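Local coordinates for protein ureidoglycolate hydrolase (Arabidopsis thaliana, PDB 4PXC) that hydrolyses (S)-ureidoglycolate to glyoxylate, ammonium and carbon dioxide with two manganese ions per subunit, a late step of plant purine breakdown, at residues V38-Y43 and S91-I96. The protein carries 1 engineered substitution. Residues are numbered along the deposited sequence; the frame is centred on the assembly and turned at random.
Sequences VTRVLY and SHIDAI. With MN (manganese (II) ion), chain C.
R40 grips the chain of 91-96 at two levels. Its backbone forms an antiparallel hydrogen-bonded pair with A95: R40 N donates to A95 O at 3.0 Å, and A95 N returns a nearly straight bond to R40 O at 2.8 Å. Farther out, the guanidinium meets I93 O at its edge, the oxygen tilted 19° from the guanidinium plane; NH2 donates in the carbonyl plane at 2.7 Å, while NE adds a weak bond to the same oxygen. With CG anti to the backbone N (chi1 -176°) and a bend at chi3 (57°), the side chain reaches back past A95 to the I93-D94 link; its NH1 is taken by F30 O. With an alanine in place of R40, I93 O is likely to lose both side-chain donors and this link to be freer to shift. One water joins the segments, accepting from L42 N and donating to D94 OD2, which also bonds S136. H92 ligates manganese through NE2, with D103 and H208, while ND1 makes weak bonds to D94 OD1 and the D94 backbone O. Between the segments, V38 CG1 packs on A95 CB at 3.7 Å; helices 45-60 and 105-120 cover R40 and I93. In this M20-family hydrolase, strand 38-40 thus clamps the backbone just beyond a catalytic metal ligand, and the weak ND1 bonds are consistent with D94 orienting the imidazole from the second shell.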
ATOM      1  N   VAL A  38       2.587  18.599   4.209  1.00 16.31           N
ATOM      2  CA  VAL A  38       4.013  18.502   3.999  1.00 15.79           C
ATOM      3  C   VAL A  38       4.385  17.024   4.018  1.00 14.50           C
ATOM      4  O   VAL A  38       3.920  16.268   4.881  1.00 15.30           O
ATOM      5  CB  VAL A  38       4.810  19.246   5.104  1.00 15.13           C
ATOM      6  CG1 VAL A  38       6.313  19.162   4.824  1.00 14.21           C
ATOM      7  CG2 VAL A  38       4.372  20.714   5.200  1.00 14.60           C
ATOM      8  N   THR A  39       5.196  16.610   3.048  1.00 13.21           N
ATOM      9  CA  THR A  39       5.909  15.335   3.134  1.00 14.75           C
ATOM     10  C   THR A  39       7.366  15.627   2.823  1.00 13.86           C
ATOM     11  O   THR A  39       7.683  16.180   1.767  1.00 17.94           O
ATOM     12  CB  THR A  39       5.396  14.289   2.126  1.00 14.52           C
ATOM     13  OG1 THR A  39       4.038  13.950   2.422  1.00 16.36           O
ATOM     14  CG2 THR A  39       6.245  13.016   2.194  1.00 17.39           C
ATOM     15  N   ARG A  40       8.257  15.287   3.745  1.00 14.98           N
ATOM     16  CA  ARG A  40       9.674  15.485   3.494  1.00 14.07           C
ATOM     17  C   ARG A  40      10.462  14.388   4.183  1.00 16.22           C
ATOM     18  O   ARG A  40      10.641  14.414   5.406  1.00 15.19           O
ATOM     19  CB  ARG A  40      10.136  16.856   3.989  1.00 15.13           C
ATOM     20  CG  ARG A  40      11.591  17.127   3.649  1.00 14.56           C
ATOM     21  CD  ARG A  40      11.932  18.607   3.732  1.00 16.63           C
ATOM     22  NE  ARG A  40      11.638  19.149   5.050  1.00 14.45           N
ATOM     23  CZ  ARG A  40      10.758  20.120   5.278  1.00 16.73           C
ATOM     24  NH1 ARG A  40      10.091  20.667   4.271  1.00 15.37           N
ATOM     25  NH2 ARG A  40      10.553  20.557   6.518  1.00 13.63           N
ATOM     26  N   VAL A  41      10.941  13.436   3.387  1.00 15.46           N
ATOM     27  CA  VAL A  41      11.571  12.226   3.910  1.00 14.63           C
ATOM     28  C   VAL A  41      13.095  12.283   3.835  1.00 14.14           C
ATOM     29  O   VAL A  41      13.670  12.787   2.858  1.00 15.86           O
ATOM     30  CB  VAL A  41      11.048  10.966   3.163  1.00 17.62           C
ATOM     31  CG1 VAL A  41      11.728   9.694   3.676  1.00 15.84           C
ATOM     32  CG2 VAL A  41       9.524  10.849   3.312  1.00 15.12           C
ATOM     33  N   LEU A  42      13.734  11.793   4.894  1.00 15.22           N
ATOM     34  CA  LEU A  42      15.193  11.676   4.991  1.00 15.14           C
ATOM     35  C   LEU A  42      15.897  11.303   3.681  1.00 17.04           C
ATOM     36  O   LEU A  42      15.540  10.305   3.039  1.00 14.67           O
ATOM     37  CB  LEU A  42      15.525  10.618   6.045  1.00 14.69           C
ATOM     38  CG  LEU A  42      16.979  10.203   6.217  1.00 14.82           C
ATOM     39  CD1 LEU A  42      17.852  11.417   6.563  1.00 15.62           C
ATOM     40  CD2 LEU A  42      17.076   9.148   7.301  1.00 15.47           C
ATOM     41  N   TYR A  43      16.877  12.137   3.319  1.00 16.06           N
ATOM     42  CA  TYR A  43      17.792  11.976   2.177  1.00 18.37           C
ATOM     43  C   TYR A  43      17.192  12.183   0.778  1.00 19.91           C
ATOM     44  O   TYR A  43      17.921  12.151  -0.209  1.00 20.24           O
ATOM     45  CB  TYR A  43      18.567  10.653   2.232  1.00 19.21           C
ATOM     46  CG  TYR A  43      19.481  10.485   3.430  1.00 17.33           C
ATOM     47  CD1 TYR A  43      20.194  11.557   3.958  1.00 16.76           C
ATOM     48  CD2 TYR A  43      19.635   9.241   4.030  1.00 17.35           C
ATOM     49  CE1 TYR A  43      21.038  11.385   5.055  1.00 17.08           C
ATOM     50  CE2 TYR A  43      20.467   9.062   5.118  1.00 17.95           C
ATOM     51  CZ  TYR A  43      21.165  10.131   5.627  1.00 19.16           C
ATOM     52  OH  TYR A  43      21.994   9.936   6.721  1.00 18.44           O
ATOM     53  N   SER A  91      16.406  20.486  16.729  1.00 10.70           N
ATOM     54  CA  SER A  91      15.278  19.608  16.466  1.00 10.45           C
ATOM     55  C   SER A  91      15.444  19.090  15.050  1.00 13.13           C
ATOM     56  O   SER A  91      16.550  19.115  14.506  1.00 12.49           O
ATOM     57  CB  SER A  91      13.966  20.382  16.620  1.00 11.81           C
ATOM     58  OG  SER A  91      12.867  19.486  16.766  1.00 11.63           O
ATOM     59  N   HIS A  92      14.352  18.639  14.441  1.00 11.17           N
ATOM     60  CA  HIS A  92      14.423  17.991  13.139  1.00 12.78           C
ATOM     61  C   HIS A  92      13.596  18.769  12.119  1.00 13.85           C
ATOM     62  O   HIS A  92      12.783  19.618  12.483  1.00 12.82           O
ATOM     63  CB  HIS A  92      13.866  16.575  13.252  1.00 13.10           C
ATOM     64  CG  HIS A  92      12.394  16.540  13.561  1.00 13.65           C
ATOM     65  ND1 HIS A  92      11.440  16.391  12.584  1.00 13.41           N
ATOM     66  CD2 HIS A  92      11.728  16.662  14.730  1.00 13.48           C
ATOM     67  CE1 HIS A  92      10.236  16.404  13.134  1.00 14.19           C
ATOM     68  NE2 HIS A  92      10.386  16.572  14.442  1.00 12.07           N
ATOM     69  N   ILE A  93      13.805  18.510  10.835  1.00 12.47           N
ATOM     70  CA  ILE A  93      12.947  19.148   9.828  1.00 13.71           C
ATOM     71  C   ILE A  93      12.262  18.136   8.910  1.00 14.06           C
ATOM     72  O   ILE A  93      11.488  18.518   8.020  1.00 12.80           O
ATOM     73  CB  ILE A  93      13.696  20.200   8.970  1.00 14.29           C
ATOM     74  CG1 ILE A  93      14.808  19.535   8.154  1.00 16.34           C
ATOM     75  CG2 ILE A  93      14.238  21.336   9.852  1.00 17.06           C
ATOM     76  CD1 ILE A  93      15.657  20.535   7.364  1.00 17.46           C
ATOM     77  N   ASP A  94      12.526  16.849   9.114  1.00 13.38           N
ATOM     78  CA  ASP A  94      11.795  15.859   8.324  1.00 13.39           C
ATOM     79  C   ASP A  94      10.322  15.799   8.743  1.00 15.33           C
ATOM     80  O   ASP A  94       9.959  16.204   9.859  1.00 14.38           O
ATOM     81  CB  ASP A  94      12.487  14.472   8.272  1.00 13.64           C
ATOM     82  CG  ASP A  94      12.615  13.803   9.622  1.00 14.96           C
ATOM     83  OD1 ASP A  94      12.753  14.496  10.659  1.00 16.28           O
ATOM     84  OD2 ASP A  94      12.619  12.549   9.647  1.00 14.87           O
ATOM     85  N   ALA A  95       9.471  15.367   7.814  1.00 14.37           N
ATOM     86  CA  ALA A  95       8.029  15.407   8.017  1.00 14.27           C
ATOM     87  C   ALA A  95       7.434  14.139   7.463  1.00 14.78           C
ATOM     88  O   ALA A  95       7.684  13.787   6.303  1.00 14.31           O
ATOM     89  CB  ALA A  95       7.427  16.608   7.311  1.00 13.72           C
ATOM     90  N   ILE A  96       6.637  13.450   8.273  1.00 12.99           N
ATOM     91  CA  ILE A  96       5.986  12.235   7.791  1.00 13.94           C
ATOM     92  C   ILE A  96       4.953  12.610   6.719  1.00 14.33           C
ATOM     93  O   ILE A  96       4.572  13.790   6.612  1.00 12.75           O
ATOM     94  CB  ILE A  96       5.334  11.444   8.944  1.00 13.71           C
ATOM     95  CG1 ILE A  96       4.070  12.137   9.443  1.00 14.76           C
ATOM     96  CG2 ILE A  96       6.326  11.227  10.080  1.00 11.32           C
ATOM     97  CD1 ILE A  96       3.406  11.367  10.582  1.00 12.06           C
TER
HETATM   98 MN    MN C 501       8.911  16.534  16.271  1.00 13.86          MN
HETATM   99  O   HOH W   1      12.193  11.178   7.330  1.00 12.20           O
HETATM  100  O   HOH W   2      10.552  15.799  17.758  1.00 13.61           O
HETATM  101  O   HOH W   3       8.941  14.155  15.298  1.00 20.76           O